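Local atomic coordinates of rRNA adenine N-6-methyltransferase (Saccharopolyspora erythraea, PDB entry 6NVM), a protein that dimethylates a single adenine of 23S rRNA with S-adenosyl-L-methionine as methyl donor, which lowers the affinity of ribosomes for macrolide, lincosamide and streptogramin B antibiotics. Residues Phe170-Arg174 and Thr175-Gly179; Lys256-Arg259 and Arg260-Glu263. One frame throughout, in Å; residues are numbered along the deposited sequence.

Contact 1 of 2, residues Phe170-Arg174 and Thr175-Gly179; sequences FARKR and TGDYG
Thr175 turns its hydroxyl back onto the preceding turn: OG1 donates to the carbonyl O of Ala171 over only 2.6 Å, approaching 27° out of the carbonyl plane. The torsion that allows this sets OG1 between the backbone N and the carbonyl carbon (chi1 62°), while CG2 comes to rest against the same oxygen. The hydroxyl shares Ala171 O with the residue's own amide, which bonds to it weakly at 3.1 Å and whose N-H also leans weakly on Arg172 O. Gly176 then breaks the helix with a positive phi, and its N comes in over the carbonyl group of Lys173, 3.3 Å from the O to which it donates. Asp177 N, by contrast, reaches Arg172 O at 2.9 Å within the plane of that carbonyl, at a lone pair. Glycine with positive phi and bonds running back into the last turn define a Schellman motif, here closing helix 168-175, and a type I beta turn from Gly176 to Gly179 follows at once. The carboxylate of Asp177 stays near the extended Arg172 side chain, but OD2 is 4.1 Å from Arg172 NE and well out of the guanidinium plane; any attraction would be one of charge alone, with no N-H aimed at the oxygen. Tyr178 crosses Arg172 at about a right angle, and the CB of Arg172 meets the ring edge at CD2, 3.6 Å away. A water donates to Arg172 O and weakly accepts from Tyr178 N, adding a water-mediated link to the direct bonds. Toward the sheet, Arg172, Thr175 and Asp177 all touch Phe196 of strand 192-200, and Ala171 packs on Ala214 and Met216 of strand 213-220.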
# COMPACT_ATOMS: atom_id res chain seq x y z
N PHE A 170 6.96 0.28 9.23
CA PHE A 170 6.72 0.52 7.81
C PHE A 170 5.27 0.90 7.56
O PHE A 170 4.98 1.85 6.83
CB PHE A 170 7.10 -0.72 7.01
CG PHE A 170 6.87 -0.58 5.53
CD1 PHE A 170 5.61 -0.81 4.98
CD2 PHE A 170 7.91 -0.20 4.69
CE1 PHE A 170 5.39 -0.67 3.62
CE2 PHE A 170 7.70 -0.06 3.33
CZ PHE A 170 6.44 -0.29 2.79
N ALA A 171 4.34 0.15 8.17
CA ALA A 171 2.92 0.40 7.93
C ALA A 171 2.48 1.74 8.51
O ALA A 171 1.64 2.43 7.92
CB ALA A 171 2.09 -0.74 8.53
N ARG A 172 3.01 2.10 9.68
CA ARG A 172 2.64 3.38 10.28
C ARG A 172 3.08 4.56 9.42
O ARG A 172 2.31 5.51 9.22
CB ARG A 172 3.24 3.49 11.68
CG ARG A 172 2.58 2.60 12.73
CD ARG A 172 2.98 3.02 14.13
NE ARG A 172 2.42 2.16 15.17
CZ ARG A 172 2.66 2.31 16.47
NH1 ARG A 172 3.45 3.29 16.89
NH2 ARG A 172 2.11 1.48 17.34
N LYS A 173 4.31 4.52 8.90
CA LYS A 173 4.78 5.62 8.08
C LYS A 173 3.97 5.74 6.79
O LYS A 173 3.56 6.84 6.40
CB LYS A 173 6.27 5.44 7.76
CG LYS A 173 6.96 6.73 7.35
CD LYS A 173 8.37 6.51 6.81
CE LYS A 173 8.36 5.97 5.39
NZ LYS A 173 9.64 6.23 4.67
N ARG A 174 3.71 4.60 6.13
CA ARG A 174 3.03 4.63 4.84
C ARG A 174 1.56 4.98 4.96
O ARG A 174 0.93 5.34 3.96
CB ARG A 174 3.18 3.27 4.14
CG ARG A 174 4.62 2.90 3.78
CD ARG A 174 5.23 3.86 2.76
NE ARG A 174 6.59 3.47 2.38
CZ ARG A 174 6.92 2.84 1.26
NH1 ARG A 174 6.00 2.50 0.36
NH2 ARG A 174 8.19 2.53 1.02
N THR A 175 0.98 4.88 6.16
CA THR A 175 -0.41 5.23 6.38
C THR A 175 -0.58 6.49 7.23
O THR A 175 -1.71 6.86 7.53
CB THR A 175 -1.15 4.07 7.06
OG1 THR A 175 -0.56 3.82 8.34
CG2 THR A 175 -1.09 2.81 6.20
N GLY A 176 0.51 7.13 7.63
CA GLY A 176 0.42 8.30 8.49
C GLY A 176 -0.24 8.03 9.82
O GLY A 176 -0.89 8.92 10.37
N ASP A 177 -0.06 6.83 10.37
CA ASP A 177 -0.82 6.42 11.55
C ASP A 177 -0.41 7.18 12.80
O ASP A 177 -1.20 7.24 13.75
CB ASP A 177 -0.66 4.92 11.78
CG ASP A 177 -1.59 4.39 12.86
OD1 ASP A 177 -2.82 4.55 12.71
OD2 ASP A 177 -1.09 3.82 13.85
N TYR A 178 0.80 7.76 12.84
CA TYR A 178 1.22 8.58 13.97
C TYR A 178 1.59 10.00 13.55
O TYR A 178 2.29 10.70 14.30
CB TYR A 178 2.39 7.92 14.71
CG TYR A 178 3.68 7.79 13.93
CD1 TYR A 178 4.56 8.86 13.81
CD2 TYR A 178 4.03 6.59 13.33
CE1 TYR A 178 5.74 8.74 13.11
CE2 TYR A 178 5.21 6.46 12.62
CZ TYR A 178 6.06 7.54 12.51
OH TYR A 178 7.24 7.41 11.80
N GLY A 179 1.14 10.46 12.38
CA GLY A 179 1.26 11.85 12.00
C GLY A 179 2.33 12.14 10.97
O GLY A 179 2.31 13.22 10.37
O HOH W 1 3.36 8.07 10.75

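Contact 2 of 2, residues Lys256-Arg259 and Arg260-Glu263; sequences KYPR and RRVE
The guanidinium of Arg261 carries Pro258 CD over the centre of one face, 4.1 Å above its plane, and its NH1 lies at the edge of the Tyr257 ring, 3.9 Å from CD2. With NH1 at the edge and the planes of ring and guanidinium 59° apart, this is not a stack; Lys256 CG lies over one face of the tyrosine, offset toward the rim. Farther along, Arg259 NH2 reaches the edge of the Arg260 guanidinium, 3.3 Å from NE, a close approach of like charges. Glu263, in one of its two modelled conformers, runs beside Arg259 and points the same way, though any easing of that repulsion by its carboxylate is doubtful. Pro258 is the N-cap of the helix, and its carbonyl O accepts from Val262 N at 2.9 Å; Arg259 O takes the next bond, from Glu263 N. Val262 CG2 packs on Tyr257 CB, 3.6 Å away. Val262 also meets Gln250, Leu253 and Leu254 of helix 249-254, while Arg261 NH1 bonds to Leu292 O and Tyr257 touches Leu292, which joins the start of helix 259-269 to helix 282-292.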
# COMPACT_ATOMS: atom_id res chain seq x y z
N LYS A 256 8.56 28.29 -7.36
CA LYS A 256 7.70 28.01 -8.50
C LYS A 256 6.44 28.87 -8.56
O LYS A 256 5.90 29.04 -9.66
CB LYS A 256 7.28 26.53 -8.49
CG LYS A 256 6.39 26.11 -9.66
CD LYS A 256 5.82 24.71 -9.46
CE LYS A 256 6.82 23.61 -9.77
NZ LYS A 256 6.90 23.31 -11.22
N TYR A 257 5.96 29.40 -7.44
CA TYR A 257 4.70 30.12 -7.43
C TYR A 257 4.87 31.53 -6.88
O TYR A 257 5.77 31.78 -6.09
CB TYR A 257 3.66 29.37 -6.58
CG TYR A 257 3.25 28.03 -7.13
CD1 TYR A 257 3.84 26.86 -6.67
CD2 TYR A 257 2.27 27.93 -8.11
CE1 TYR A 257 3.47 25.62 -7.17
CE2 TYR A 257 1.89 26.70 -8.61
CZ TYR A 257 2.49 25.55 -8.14
OH TYR A 257 2.11 24.33 -8.64
N PRO A 258 3.99 32.46 -7.26
CA PRO A 258 4.10 33.83 -6.74
C PRO A 258 3.77 33.89 -5.25
O PRO A 258 2.97 33.11 -4.73
CB PRO A 258 3.07 34.62 -7.56
CG PRO A 258 2.73 33.74 -8.72
CD PRO A 258 2.90 32.34 -8.24
N ARG A 259 4.39 34.86 -4.58
CA ARG A 259 4.24 34.98 -3.13
C ARG A 259 2.78 35.10 -2.72
O ARG A 259 2.32 34.41 -1.80
CB ARG A 259 5.03 36.19 -2.62
CG ARG A 259 4.99 36.36 -1.11
CD ARG A 259 5.81 37.55 -0.65
NE ARG A 259 5.33 38.80 -1.24
CZ ARG A 259 4.29 39.50 -0.78
NH1 ARG A 259 3.61 39.07 0.28
NH2 ARG A 259 3.93 40.62 -1.38
N ARG A 260 2.03 35.98 -3.39
CA ARG A 260 0.63 36.20 -3.02
C ARG A 260 -0.16 34.89 -3.08
O ARG A 260 -0.98 34.61 -2.20
CB ARG A 260 -0.01 37.24 -3.93
CG ARG A 260 0.58 38.64 -3.82
CD ARG A 260 0.22 39.30 -2.49
NE ARG A 260 0.83 40.62 -2.36
CZ ARG A 260 0.21 41.78 -2.59
NH1 ARG A 260 -1.06 41.81 -2.98
NH2 ARG A 260 0.87 42.92 -2.43
N ARG A 261 0.08 34.09 -4.11
CA ARG A 261 -0.66 32.84 -4.27
C ARG A 261 -0.20 31.79 -3.27
O ARG A 261 -1.01 30.98 -2.81
CB ARG A 261 -0.51 32.31 -5.69
CG ARG A 261 -1.48 31.19 -6.03
CD ARG A 261 -1.17 30.57 -7.37
NE ARG A 261 -1.17 31.55 -8.45
CZ ARG A 261 -0.80 31.28 -9.70
NH1 ARG A 261 -0.39 30.06 -10.03
NH2 ARG A 261 -0.84 32.24 -10.62
N VAL A 262 1.09 31.79 -2.93
CA VAL A 262 1.62 30.84 -1.95
C VAL A 262 0.98 31.09 -0.58
O VAL A 262 0.54 30.15 0.10
CB VAL A 262 3.15 30.93 -1.88
CG1 VAL A 262 3.70 30.17 -0.67
CG2 VAL A 262 3.76 30.39 -3.16
N GLU A 263 0.95 32.35 -0.16
CA GLU A 263 0.34 32.68 1.13
C GLU A 263 -1.13 32.28 1.14
O GLU A 263 -1.61 31.69 2.12
CB GLU A 263 0.50 34.18 1.43
CG GLU A 263 -0.17 34.61 2.73
CD GLU A 263 0.12 36.05 3.12
OE1 GLU A 263 0.95 36.70 2.45
OE2 GLU A 263 -0.48 36.54 4.10

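How the contacts relate
Contact 1 and contact 2 mark opposite events in helix geometry: 170-179 closes helix 168-175, whereas 256-263 opens helix 259-269. They come in series along the chain, with centres about 30 Å apart and nearest atoms about 20 Å apart, and they do not touch. Contact 1 belongs to the class I-like methyltransferase fold, its helix following strand 159-167 of the seven-stranded mixed sheet and resting on strands 192-200 and 213-220. Contact 2 sits at the surface among the helices that follow the last sheet strand, its centre about 33 Å from the centre of the chain. One thus belongs to the methyltransferase sheet domain and the other to the helical C-terminal part; both lie away from the predicted S-adenosyl-L-methionine site.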